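Side-chain contacts in proteasome activator protein PA26 (Trypanosoma brucei, PDB 1YAR), which activates the 20S proteasome, probably as a ring of subunits that docks on the end of the proteasome barrel and opens its gate: residues T209-R212 with A213-A217; F196-K199 with V200-T204; G54-N58 with S59-R63; G178-S182 with P183-L187. One frame throughout, in Å; residues are numbered along the deposited sequence. Where two conformers were deposited one is given.

Overall arrangement
From the N terminus, contact 3 comes first: it ends helix 24-57 and starts the loop that leads to helix 64-67. Contact 4 closes the loop after helix 150-166 by capping the start of helix 183-226, and contacts 2 and 1 then follow along that same helix. All four are local contacts, in series along the chain, none nested in or crossing another. In space, contact 3 touches contacts 2 and 4: I56 packs on M197 of contact 2, while the backbone of Y61 and G62 meets L186 of contact 4. Contact 1 lies on the opposite side of the chain's centre from contact 4, about 45 Å between centres. All four also reach the second subunit, contact 3 through R57 alone.

Contact 1 of 4, residues T209-R212 with A213-A217; sequences TMVR and AVINA
I215 reaches back over V211, one turn earlier in helix 183-226, and its side chain can be followed atom by atom along that turn. CB of I215 sits 3.6 Å from O of R212. From there CG1 is set anti to its own carbonyl carbon (chi1 -66°), which carries it back along the helix until it lies 3.3 Å from O of V211. CD1 stays beside the same oxygen and ends against CG1 of V211 at 4.0 Å. The tip of I215 therefore meets one methyl of V211 at a slant and does not run alongside it.

The oxygen passed on the way is already engaged, since I215 N donates to V211 O over 3.0 Å in a nearly straight bond (168°). V214 N approaches M210 O similarly, whereas A213 N and N216 N come to T209 O and R212 O tilted from the carbonyl plane. On another side of the turn, CG2 of V214 lies 3.4 Å from M210 O. In the conformer given, CE of M210 comes near both CB of A213 and CG2 of V214, though a second conformer makes this pairing less certain.

V211 and V214 also pack on W34 of helix 24-57, and I215 on I31. N216 bonds to R19 and the I102 carbonyl of the second subunit, T209 to E92 there and to T205 O in its own helix. Backbone bonds thus satisfy the peptide groups, aliphatic branches cover carbonyls and fill the bundle interior, and the polar ends of T209 and N216 reach the neighbouring subunit.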
loop_
_atom_site.group_PDB
_atom_site.type_symbol
_atom_site.label_atom_id
_atom_site.label_comp_id
_atom_site.label_asym_id
_atom_site.label_seq_id
_atom_site.Cartn_x
_atom_site.Cartn_y
_atom_site.Cartn_z
ATOM N N THR O 209 -15.409 99.922 34.399
ATOM C CA THR O 209 -14.980 98.782 33.562
ATOM C C THR O 209 -14.329 97.680 34.409
ATOM O O THR O 209 -14.682 96.507 34.257
ATOM C CB THR O 209 -14.006 99.260 32.483
ATOM O OG1 THR O 209 -14.677 100.213 31.659
ATOM C CG2 THR O 209 -13.643 98.096 31.537
ATOM N N MET O 210 -13.396 98.058 35.283
ATOM C CA MET O 210 -12.728 97.092 36.161
ATOM C C MET O 210 -13.716 96.413 37.095
ATOM O O MET O 210 -13.777 95.189 37.163
ATOM C CB MET O 210 -11.617 97.747 36.971
ATOM C CG MET O 210 -10.281 97.770 36.252
ATOM S SD MET O 210 -9.315 96.225 36.142
ATOM C CE MET O 210 -10.486 94.869 36.305
ATOM N N VAL O 211 -14.515 97.218 37.792
ATOM C CA VAL O 211 -15.543 96.676 38.674
ATOM C C VAL O 211 -16.438 95.655 37.942
ATOM O O VAL O 211 -16.630 94.528 38.428
ATOM C CB VAL O 211 -16.331 97.818 39.404
ATOM C CG1 VAL O 211 -17.540 97.243 40.172
ATOM C CG2 VAL O 211 -15.410 98.517 40.401
ATOM N N ARG O 212 -16.937 96.011 36.762
ATOM C CA ARG O 212 -17.764 95.089 35.975
ATOM C C ARG O 212 -17.010 93.798 35.610
ATOM O O ARG O 212 -17.571 92.696 35.695
ATOM C CB ARG O 212 -18.312 95.772 34.724
ATOM C CG ARG O 212 -19.317 96.877 35.042
ATOM C CD ARG O 212 -20.009 97.490 33.840
ATOM N NE ARG O 212 -21.234 98.167 34.277
ATOM C CZ ARG O 212 -21.383 99.487 34.339
ATOM N NH1 ARG O 212 -20.398 100.303 33.940
ATOM N NH2 ARG O 212 -22.542 99.995 34.777
ATOM N N ALA O 213 -15.739 93.942 35.222
ATOM C CA ALA O 213 -14.888 92.788 34.886
ATOM C C ALA O 213 -14.746 91.856 36.092
ATOM O O ALA O 213 -14.769 90.639 35.932
ATOM C CB ALA O 213 -13.491 93.263 34.421
ATOM N N VAL O 214 -14.582 92.428 37.291
ATOM C CA VAL O 214 -14.426 91.618 38.525
ATOM C C VAL O 214 -15.735 90.908 38.940
ATOM O O VAL O 214 -15.719 89.737 39.331
ATOM C CB VAL O 214 -13.820 92.423 39.723
ATOM C CG1 VAL O 214 -13.718 91.556 40.968
ATOM C CG2 VAL O 214 -12.400 92.952 39.392
ATOM N N ILE O 215 -16.862 91.598 38.821
ATOM C CA ILE O 215 -18.171 90.949 39.067
ATOM C C ILE O 215 -18.281 89.705 38.201
ATOM O O ILE O 215 -18.572 88.613 38.700
ATOM C CB ILE O 215 -19.325 91.911 38.760
ATOM C CG1 ILE O 215 -19.306 93.087 39.749
ATOM C CG2 ILE O 215 -20.698 91.161 38.798
ATOM C CD1 ILE O 215 -20.031 94.313 39.213
ATOM N N ASN O 216 -18.024 89.871 36.899
ATOM C CA ASN O 216 -18.076 88.741 35.970
ATOM C C ASN O 216 -17.118 87.628 36.361
ATOM O O ASN O 216 -17.515 86.465 36.407
ATOM C CB ASN O 216 -17.853 89.202 34.519
ATOM C CG ASN O 216 -17.921 88.056 33.510
ATOM O OD1 ASN O 216 -18.986 87.461 33.300
ATOM N ND2 ASN O 216 -16.794 87.787 32.834
ATOM N N ALA O 217 -15.864 87.978 36.640
ATOM C CA ALA O 217 -14.845 86.980 36.959
ATOM C C ALA O 217 -15.188 86.221 38.248
ATOM O O ALA O 217 -14.978 85.018 38.337
ATOM C CB ALA O 217 -13.511 87.637 37.103
#

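Contact 2 of 4, residues F196-K199 with V200-T204; sequences FMLK and VELAT
L198 and L202 are brought together by different first torsions: in L198 CG stands anti to the backbone N (chi1 173°) and leans forward along the helix, whereas in L202 it is anti to the carbonyl carbon (chi1 -58°) and leans back. The two branched ends meet at a slant, CD1 of L198 lying 3.9 Å from CG of L202. CG of L202 also passes 3.3 Å from O of L198, the oxygen that accepts from L202 N at 2.9 Å.

E201 follows a similar course one residue earlier. Its CG lies 3.4 Å from O of M197, and the extended chain takes OE1 over the L198 backbone, where this oxygen is buried without a polar partner in the model. Close by, CG2 of V200 covers the F196 carbonyl, and A203 sits tightly on the turn, its CB 3.1 Å from O of K199.

Different neighbours take up the different faces. V200 packs on I45 of helix 24-57 and L77 of helix 71-99, while the amine of K199 makes a cation-pi contact with Y149 of the second subunit, a ring that L202 also touches. Such i to i+4 pairing of branched side chains along a continuous helix, with one side turned into the bundle and another to a sister subunit, suits the helical-bundle fold of PA28-type activators.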
loop_
_atom_site.group_PDB
_atom_site.type_symbol
_atom_site.label_atom_id
_atom_site.label_comp_id
_atom_site.label_asym_id
_atom_site.label_seq_id
_atom_site.Cartn_x
_atom_site.Cartn_y
_atom_site.Cartn_z
ATOM N N PHE O 196 -8.572 118.192 36.548
ATOM C CA PHE O 196 -8.903 117.299 37.652
ATOM C C PHE O 196 -10.316 116.790 37.590
ATOM O O PHE O 196 -10.579 115.642 37.956
ATOM C CB PHE O 196 -8.514 117.871 39.029
ATOM C CG PHE O 196 -7.077 117.606 39.368
ATOM C CD1 PHE O 196 -6.072 118.433 38.877
ATOM C CD2 PHE O 196 -6.721 116.481 40.098
ATOM C CE1 PHE O 196 -4.725 118.169 39.146
ATOM C CE2 PHE O 196 -5.387 116.209 40.398
ATOM C CZ PHE O 196 -4.376 117.048 39.903
ATOM N N MET O 197 -11.220 117.620 37.069
ATOM C CA MET O 197 -12.577 117.152 36.832
ATOM C C MET O 197 -12.614 116.174 35.661
ATOM O O MET O 197 -13.296 115.157 35.736
ATOM C CB MET O 197 -13.551 118.317 36.653
ATOM C CG MET O 197 -13.671 119.207 37.881
ATOM S SD MET O 197 -14.362 118.351 39.325
ATOM C CE MET O 197 -12.920 117.972 40.301
ATOM N N LEU O 198 -11.876 116.468 34.593
ATOM C CA LEU O 198 -11.760 115.515 33.471
ATOM C C LEU O 198 -11.242 114.161 33.952
ATOM O O LEU O 198 -11.789 113.117 33.591
ATOM C CB LEU O 198 -10.862 116.069 32.356
ATOM C CG LEU O 198 -10.526 115.094 31.212
ATOM C CD1 LEU O 198 -11.806 114.561 30.549
ATOM C CD2 LEU O 198 -9.644 115.783 30.194
ATOM N N LYS O 199 -10.192 114.191 34.763
ATOM C CA LYS O 199 -9.572 112.970 35.301
ATOM C C LYS O 199 -10.518 112.141 36.166
ATOM O O LYS O 199 -10.514 110.918 36.087
ATOM C CB LYS O 199 -8.307 113.312 36.070
ATOM C CG LYS O 199 -7.194 113.696 35.137
ATOM C CD LYS O 199 -5.935 114.019 35.870
ATOM C CE LYS O 199 -4.903 114.448 34.844
ATOM N NZ LYS O 199 -3.522 114.348 35.382
ATOM N N VAL O 200 -11.334 112.812 36.977
ATOM C CA VAL O 200 -12.429 112.119 37.671
ATOM C C VAL O 200 -13.424 111.482 36.689
ATOM O O VAL O 200 -13.831 110.344 36.896
ATOM C CB VAL O 200 -13.149 113.038 38.699
ATOM C CG1 VAL O 200 -14.348 112.316 39.294
ATOM C CG2 VAL O 200 -12.172 113.440 39.811
ATOM N N GLU O 201 -13.802 112.193 35.619
ATOM C CA GLU O 201 -14.708 111.610 34.608
ATOM C C GLU O 201 -14.111 110.347 33.960
ATOM O O GLU O 201 -14.801 109.346 33.787
ATOM C CB GLU O 201 -15.049 112.583 33.478
ATOM C CG GLU O 201 -15.823 113.838 33.864
ATOM C CD GLU O 201 -16.028 114.756 32.660
ATOM O OE1 GLU O 201 -15.411 115.851 32.623
ATOM O OE2 GLU O 201 -16.771 114.367 31.726
ATOM N N LEU O 202 -12.840 110.431 33.583
ATOM C CA LEU O 202 -12.128 109.310 32.972
ATOM C C LEU O 202 -11.907 108.171 33.957
ATOM O O LEU O 202 -12.131 107.006 33.612
ATOM C CB LEU O 202 -10.784 109.778 32.422
ATOM C CG LEU O 202 -10.797 110.907 31.386
ATOM C CD1 LEU O 202 -9.361 111.356 31.142
ATOM C CD2 LEU O 202 -11.491 110.506 30.076
ATOM N N ALA O 203 -11.429 108.496 35.163
ATOM C CA ALA O 203 -11.179 107.472 36.179
ATOM C C ALA O 203 -12.452 106.726 36.582
ATOM O O ALA O 203 -12.403 105.510 36.768
ATOM C CB ALA O 203 -10.502 108.061 37.391
ATOM N N THR O 204 -13.583 107.431 36.719
ATOM C CA THR O 204 -14.850 106.736 37.043
ATOM C C THR O 204 -15.252 105.734 35.970
ATOM O O THR O 204 -15.685 104.618 36.298
ATOM C CB THR O 204 -16.040 107.694 37.320
ATOM O OG1 THR O 204 -16.148 108.655 36.273
ATOM C CG2 THR O 204 -15.815 108.507 38.615
#

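Contact 3 of 4, residues G54-N58 with S59-R63; sequences GVIRN and STYGR. Unlike the reference sequence in segment 54-58: V55 (reference Thr).
S59 lies three residues after I56, and its N returns to the I56 carbonyl just where helix 24-57 comes to an end. The last helical turn is still held by N58 N bonding to G54 O, but N58 itself has left helical backbone values, and from S59 (psi 144°) the chain runs extended through Y61. S59 N donates to I56 O at 2.9 Å with an N-H...O angle of 152°, approaching from above the carbonyl plane. The bond spans three residues instead of four, so the final turn is tighter than those before it.

The S59 side chain completes the turn. With OG anti to the carbonyl carbon (chi1 -69°), the hydroxyl folds back over the helix end and donates to V55 O at 2.8 Å, tilted from the plane of that carbonyl. This oxygen also receives a weak bond from N58 N, so the side chain adds a second, shorter one. CB of S59 meanwhile lies in plane at the edge of the Y61 ring.

Y61 bends its ring back toward the helix. CG2 of I56 comes 3.8 Å from OH of Y61 and 4.3 Å from CE1 of the same ring, an oblique approach. The hydroxyl is fixed by a hydrogen bond to D193 on helix 183-226, and R190 of that helix bonds to the R57 carbonyl.

This is a helix C-terminus finished by a serine that returns both its amide and its hydroxyl to the last turn, at the surface where helix 24-57 gives way to the loop that packs against helix 183-226.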
loop_
_atom_site.group_PDB
_atom_site.type_symbol
_atom_site.label_atom_id
_atom_site.label_comp_id
_atom_site.label_asym_id
_atom_site.label_seq_id
_atom_site.Cartn_x
_atom_site.Cartn_y
_atom_site.Cartn_z
ATOM N N GLY O 54 -17.946 121.478 33.070
ATOM C CA GLY O 54 -18.696 122.407 32.214
ATOM C C GLY O 54 -18.623 123.833 32.727
ATOM O O GLY O 54 -18.440 124.769 31.951
ATOM N N VAL O 55 -18.746 123.984 34.042
ATOM C CA VAL O 55 -18.665 125.284 34.711
ATOM C C VAL O 55 -17.282 125.939 34.531
ATOM O O VAL O 55 -17.186 127.132 34.228
ATOM C CB VAL O 55 -19.061 125.171 36.216
ATOM C CG1 VAL O 55 -18.928 126.514 36.930
ATOM C CG2 VAL O 55 -20.487 124.664 36.347
ATOM N N ILE O 56 -16.217 125.158 34.701
ATOM C CA ILE O 56 -14.861 125.677 34.513
ATOM C C ILE O 56 -14.607 126.059 33.054
ATOM O O ILE O 56 -14.083 127.127 32.783
ATOM C CB ILE O 56 -13.806 124.662 34.989
ATOM C CG1 ILE O 56 -14.071 124.260 36.445
ATOM C CG2 ILE O 56 -12.400 125.238 34.827
ATOM C CD1 ILE O 56 -13.594 122.877 36.760
ATOM N N ARG O 57 -14.977 125.179 32.125
ATOM C CA ARG O 57 -14.836 125.439 30.691
ATOM C C ARG O 57 -15.417 126.803 30.292
ATOM O O ARG O 57 -14.847 127.500 29.456
ATOM C CB ARG O 57 -15.498 124.320 29.885
ATOM C CG ARG O 57 -15.508 124.542 28.381
ATOM C CD ARG O 57 -16.109 123.387 27.579
ATOM N NE ARG O 57 -15.294 122.174 27.688
ATOM C CZ ARG O 57 -14.265 121.867 26.891
ATOM N NH1 ARG O 57 -13.898 122.674 25.902
ATOM N NH2 ARG O 57 -13.598 120.740 27.093
ATOM N N ASN O 58 -16.538 127.168 30.915
ATOM C CA ASN O 58 -17.250 128.426 30.642
ATOM C C ASN O 58 -16.780 129.638 31.445
ATOM O O ASN O 58 -17.438 130.686 31.424
ATOM C CB ASN O 58 -18.756 128.229 30.854
ATOM C CG ASN O 58 -19.443 127.630 29.637
ATOM O OD1 ASN O 58 -18.873 127.591 28.538
ATOM N ND2 ASN O 58 -20.682 127.170 29.822
ATOM N N SER O 59 -15.647 129.501 32.132
ATOM C CA SER O 59 -15.133 130.535 33.026
ATOM C C SER O 59 -13.901 131.223 32.463
ATOM O O SER O 59 -13.067 130.588 31.806
ATOM C CB SER O 59 -14.770 129.930 34.388
ATOM O OG SER O 59 -15.926 129.523 35.106
ATOM N N THR O 60 -13.791 132.525 32.729
ATOM C CA THR O 60 -12.539 133.263 32.543
ATOM C C THR O 60 -11.936 133.490 33.928
ATOM O O THR O 60 -12.640 133.870 34.867
ATOM C CB THR O 60 -12.783 134.607 31.829
ATOM O OG1 THR O 60 -13.352 134.364 30.538
ATOM C CG2 THR O 60 -11.460 135.290 31.492
ATOM N N TYR O 61 -10.636 133.239 34.055
ATOM C CA TYR O 61 -9.980 133.271 35.344
ATOM C C TYR O 61 -9.140 134.534 35.485
ATOM O O TYR O 61 -8.557 134.999 34.511
ATOM C CB TYR O 61 -9.082 132.041 35.499
ATOM C CG TYR O 61 -9.733 130.813 36.099
ATOM C CD1 TYR O 61 -10.967 130.343 35.653
ATOM C CD2 TYR O 61 -9.073 130.085 37.086
ATOM C CE1 TYR O 61 -11.549 129.196 36.210
ATOM C CE2 TYR O 61 -9.641 128.940 37.644
ATOM C CZ TYR O 61 -10.866 128.499 37.206
ATOM O OH TYR O 61 -11.408 127.364 37.771
ATOM N N GLY O 62 -9.085 135.076 36.701
ATOM C CA GLY O 62 -8.175 136.175 37.051
ATOM C C GLY O 62 -7.531 135.876 38.387
ATOM O O GLY O 62 -7.643 134.748 38.882
ATOM N N ARG O 63 -6.870 136.872 38.991
ATOM C CA ARG O 63 -6.172 136.657 40.278
ATOM C C ARG O 63 -7.124 136.182 41.375
ATOM O O ARG O 63 -6.726 135.435 42.272
ATOM C CB ARG O 63 -5.414 137.912 40.751
ATOM C CG ARG O 63 -6.014 138.579 42.023
ATOM C CD ARG O 63 -5.097 139.578 42.733
ATOM N NE ARG O 63 -3.827 138.980 43.148
ATOM C CZ ARG O 63 -2.894 139.609 43.858
ATOM N NH1 ARG O 63 -3.085 140.872 44.247
ATOM N NH2 ARG O 63 -1.771 138.980 44.186
#

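Contact 4 of 4, residues G178-S182 with P183-L187; sequences GGSQS and PSLLL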
loop_
_atom_site.group_PDB
_atom_site.type_symbol
_atom_site.label_atom_id
_atom_site.label_comp_id
_atom_site.label_asym_id
_atom_site.label_seq_id
_atom_site.Cartn_x
_atom_site.Cartn_y
_atom_site.Cartn_z
ATOM N N GLY O 178 6.024 140.009 44.394
ATOM C CA GLY O 178 4.754 140.268 43.646
ATOM C C GLY O 178 4.374 139.121 42.716
ATOM O O GLY O 178 5.229 138.313 42.329
ATOM N N GLY O 179 3.095 139.056 42.350
ATOM C CA GLY O 179 2.568 137.912 41.600
ATOM C C GLY O 179 3.138 137.791 40.197
ATOM O O GLY O 179 3.474 138.804 39.565
ATOM N N SER O 180 3.247 136.556 39.699
ATOM C CA SER O 180 3.758 136.330 38.341
ATOM C C SER O 180 2.869 136.990 37.287
ATOM O O SER O 180 1.643 136.944 37.386
ATOM C CB SER O 180 3.905 134.829 38.057
ATOM O OG SER O 180 4.014 134.602 36.664
ATOM N N GLN O 181 3.493 137.592 36.279
ATOM C CA GLN O 181 2.765 138.185 35.155
ATOM C C GLN O 181 2.649 137.216 33.966
ATOM O O GLN O 181 2.193 137.601 32.883
ATOM C CB GLN O 181 3.403 139.508 34.694
ATOM C CG GLN O 181 3.512 140.602 35.775
ATOM C CD GLN O 181 2.168 140.937 36.424
ATOM O OE1 GLN O 181 1.154 141.079 35.733
ATOM N NE2 GLN O 181 2.160 141.048 37.757
ATOM N N SER O 182 3.042 135.959 34.173
ATOM C CA SER O 182 2.899 134.943 33.121
ATOM C C SER O 182 1.429 134.706 32.756
ATOM O O SER O 182 0.626 134.347 33.615
ATOM C CB SER O 182 3.570 133.627 33.543
ATOM O OG SER O 182 3.138 132.564 32.709
ATOM N N PRO O 183 1.073 134.918 31.485
ATOM C CA PRO O 183 -0.287 134.647 31.024
ATOM C C PRO O 183 -0.625 133.146 31.050
ATOM O O PRO O 183 -1.778 132.776 31.325
ATOM C CB PRO O 183 -0.288 135.169 29.576
ATOM C CG PRO O 183 1.146 135.177 29.157
ATOM C CD PRO O 183 1.933 135.431 30.402
ATOM N N SER O 184 0.345 132.293 30.717
ATOM C CA SER O 184 0.082 130.842 30.688
ATOM C C SER O 184 -0.043 130.263 32.091
ATOM O O SER O 184 -0.734 129.282 32.295
ATOM C CB SER O 184 1.124 130.077 29.851
ATOM O OG SER O 184 1.122 130.531 28.493
ATOM N N LEU O 185 0.620 130.874 33.065
ATOM C CA LEU O 185 0.454 130.443 34.454
ATOM C C LEU O 185 -0.999 130.647 34.958
ATOM O O LEU O 185 -1.563 129.803 35.663
ATOM C CB LEU O 185 1.457 131.156 35.357
ATOM C CG LEU O 185 1.429 130.785 36.844
ATOM C CD1 LEU O 185 1.864 129.330 37.033
ATOM C CD2 LEU O 185 2.315 131.721 37.654
ATOM N N LEU O 186 -1.605 131.771 34.583
ATOM C CA LEU O 186 -2.995 132.032 34.913
ATOM C C LEU O 186 -3.924 131.024 34.249
ATOM O O LEU O 186 -4.824 130.476 34.884
ATOM C CB LEU O 186 -3.366 133.461 34.487
ATOM C CG LEU O 186 -4.746 133.966 34.893
ATOM C CD1 LEU O 186 -4.996 133.850 36.394
ATOM C CD2 LEU O 186 -4.929 135.410 34.415
ATOM N N LEU O 187 -3.694 130.765 32.970
ATOM C CA LEU O 187 -4.487 129.758 32.264
ATOM C C LEU O 187 -4.217 128.348 32.818
ATOM O O LEU O 187 -5.096 127.496 32.797
ATOM C CB LEU O 187 -4.200 129.805 30.772
ATOM C CG LEU O 187 -4.754 131.026 30.017
ATOM C CD1 LEU O 187 -4.232 131.049 28.627
ATOM C CD2 LEU O 187 -6.304 131.038 30.023
#
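S182 is an N-cap held from another chain: its OG accepts from L185 N at the start of helix 183-226 and is also hydrogen-bonded to E162 of the second subunit. The capping bond measures 3.1 Å between L185 N and S182 OG, with an angle of 154° at the hydrogen. It depends on chi1 of 165° in S182, which sets the hydroxyl opposite its own amide and over the first turn, 3.4 Å from CB of L185.

Just ahead of the cap comes an ST turn, in which S182 N donates to OG of S180 at 3.0 Å. That hydroxyl has a further partner in D163 of the second subunit. CD2 of L185 reaches back to lie 3.5 Å from both CB and OG of S180, while the same leucine packs on V161 and L165 of helix 150-166.

P183 follows the cap directly, in a first-turn position where its lack of an N-H costs no helical bond. Two consecutive serine motifs thus satisfy the amides of S182 and L185, and the hydroxyls of S180 and S182, bonded to D163 and E162 respectively, link the start of this helix to acidic groups of the neighbouring subunit.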